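Side-chain contact in Alpha/beta hydrolase fold protein (Marinomonas mediterranea, PDB 6CXT), which carries a pyrrole thioester on a phosphopantetheine arm through its carrier domain for an FAD-dependent enzyme of pyrrole biosynthesis, and probably has hydrolase activity elsewhere: residues A[25-29]-A[30-34]. Numbering follows the deposited sequence.
Sequences TPLLE and LGILD
Leu27 and Leu28 pack against Ile32 and Leu33 in a local contact round a tight turn, in the loop that leads from helix 7-13 to helix 35-49 of the carrier domain. The chain reverses through a type I beta turn from Leu28 to Gly31, closed by Gly31 N to Leu28 O at 3.2 Å, with the donor well above the carbonyl plane. Leu30 N, inside the turn, reaches back to Pro26 O at 3.0 Å. Leu27 O receives two amides: Leu33 N at 3.1 Å, with a fairly straight N-H (163°), and Ile32 N more weakly. A water donates to both Leu28 O and Leu33 O, joining the two carbonyls across the bend.

On the apolar side, Leu27 turns one methyl, CD2, to Ile32 CG2 at 4.0 Å, while its CB meets Leu33 CG at 3.8 Å. Ile32 has CG1 beside its backbone N (chi1 -66°), and with the chain extended beyond it CD1 comes to Thr25 CG2 at 3.9 Å; the two side chains cross at about a right angle. Leu28 CD2 rests on Leu33 CB. Ile9 touches both Leu27 and Ile32, whereas Met38 and Leu41 of helix 35-49 meet Leu33. An alanine in place of Ile32 would probably open a gap beside Leu27 CD2 and leave the methyl of Thr25 without this neighbour.

Beyond Leu33, Asp34 sits at the N-cap of helix 35-49, where its OD1 makes a weak hydrogen bond to Leu36 N; the serine after it, in the Asp-Ser-Leu sequence familiar from carrier proteins, is the expected phosphopantetheine site. Backbone amides and a water thus take up carbonyls of the bend, while leucine and isoleucine side chains pack it against helices 7-13 and 35-49.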
loop_
_atom_site.group_PDB
_atom_site.type_symbol
_atom_site.label_atom_id
_atom_site.label_comp_id
_atom_site.label_asym_id
_atom_site.label_seq_id
_atom_site.Cartn_x
_atom_site.Cartn_y
_atom_site.Cartn_z
ATOM N N THR A 25 -18.738 -5.803 -42.233
ATOM C CA THR A 25 -18.024 -4.773 -41.459
ATOM C C THR A 25 -16.505 -5.048 -41.507
ATOM O O THR A 25 -16.070 -6.178 -41.254
ATOM C CB THR A 25 -18.574 -4.726 -40.027
ATOM O OG1 THR A 25 -20.019 -4.618 -40.103
ATOM C CG2 THR A 25 -17.971 -3.527 -39.250
ATOM N N PRO A 26 -15.717 -4.041 -41.940
ATOM C CA PRO A 26 -14.280 -4.251 -42.014
ATOM C C PRO A 26 -13.656 -4.219 -40.589
ATOM O O PRO A 26 -13.472 -3.131 -40.015
ATOM C CB PRO A 26 -13.786 -3.105 -42.907
ATOM C CG PRO A 26 -14.853 -2.063 -42.865
ATOM C CD PRO A 26 -16.132 -2.701 -42.414
ATOM N N LEU A 27 -13.367 -5.425 -40.082
ATOM C CA LEU A 27 -12.962 -5.674 -38.658
ATOM C C LEU A 27 -11.602 -5.059 -38.340
ATOM O O LEU A 27 -11.435 -4.438 -37.276
ATOM C CB LEU A 27 -12.955 -7.177 -38.325
ATOM C CG LEU A 27 -14.310 -7.953 -38.454
ATOM C CD1 LEU A 27 -14.124 -9.431 -38.185
ATOM C CD2 LEU A 27 -15.409 -7.346 -37.576
ATOM N N LEU A 28 -10.657 -5.219 -39.265
ATOM C CA LEU A 28 -9.307 -4.652 -39.127
ATOM C C LEU A 28 -9.309 -3.190 -39.361
ATOM O O LEU A 28 -8.710 -2.433 -38.599
ATOM C CB LEU A 28 -8.329 -5.302 -40.081
ATOM C CG LEU A 28 -8.082 -6.784 -39.827
ATOM C CD1 LEU A 28 -7.379 -7.369 -41.024
ATOM C CD2 LEU A 28 -7.291 -7.069 -38.548
ATOM N N GLU A 29 -9.964 -2.770 -40.428
ATOM C CA GLU A 29 -9.931 -1.374 -40.776
ATOM C C GLU A 29 -10.572 -0.484 -39.724
ATOM O O GLU A 29 -10.114 0.626 -39.505
ATOM C CB GLU A 29 -10.574 -1.166 -42.151
ATOM C CG GLU A 29 -10.692 0.298 -42.567
ATOM C CD GLU A 29 -11.300 0.448 -43.962
ATOM O OE1 GLU A 29 -11.512 -0.581 -44.656
ATOM O OE2 GLU A 29 -11.559 1.596 -44.355
ATOM N N LEU A 30 -11.633 -0.955 -39.076
ATOM C CA LEU A 30 -12.312 -0.121 -38.083
ATOM C C LEU A 30 -11.752 -0.308 -36.663
ATOM O O LEU A 30 -12.229 0.330 -35.737
ATOM C CB LEU A 30 -13.836 -0.314 -38.094
ATOM C CG LEU A 30 -14.647 0.184 -39.298
ATOM C CD1 LEU A 30 -16.053 -0.353 -39.138
ATOM C CD2 LEU A 30 -14.665 1.712 -39.419
ATOM N N GLY A 31 -10.748 -1.164 -36.514
ATOM C CA GLY A 31 -10.053 -1.293 -35.221
ATOM C C GLY A 31 -10.763 -2.246 -34.283
ATOM O O GLY A 31 -10.431 -2.338 -33.095
ATOM N N ILE A 32 -11.736 -2.992 -34.808
ATOM C CA ILE A 32 -12.497 -3.933 -34.003
ATOM C C ILE A 32 -11.607 -5.102 -33.574
ATOM O O ILE A 32 -11.671 -5.560 -32.409
ATOM C CB ILE A 32 -13.754 -4.411 -34.788
ATOM C CG1 ILE A 32 -14.720 -3.211 -34.995
ATOM C CG2 ILE A 32 -14.399 -5.604 -34.109
ATOM C CD1 ILE A 32 -15.880 -3.495 -35.968
ATOM N N LEU A 33 -10.768 -5.587 -34.489
ATOM C CA LEU A 33 -9.837 -6.647 -34.171
ATOM C C LEU A 33 -8.476 -6.014 -33.937
ATOM O O LEU A 33 -7.942 -5.319 -34.806
ATOM C CB LEU A 33 -9.678 -7.678 -35.280
ATOM C CG LEU A 33 -10.805 -8.638 -35.556
ATOM C CD1 LEU A 33 -10.249 -9.759 -36.428
ATOM C CD2 LEU A 33 -11.379 -9.190 -34.261
ATOM N N ASP A 34 -7.952 -6.185 -32.743
ATOM C CA ASP A 34 -6.653 -5.653 -32.362
ATOM C C ASP A 34 -5.898 -6.691 -31.530
ATOM O O ASP A 34 -6.359 -7.774 -31.386
ATOM C CB ASP A 34 -6.773 -4.294 -31.675
ATOM C CG ASP A 34 -7.530 -4.346 -30.333
ATOM O OD1 ASP A 34 -7.565 -5.369 -29.667
ATOM O OD2 ASP A 34 -8.094 -3.338 -29.960
HETATM O O HOH W 1 -7.074 -3.444 -36.582
#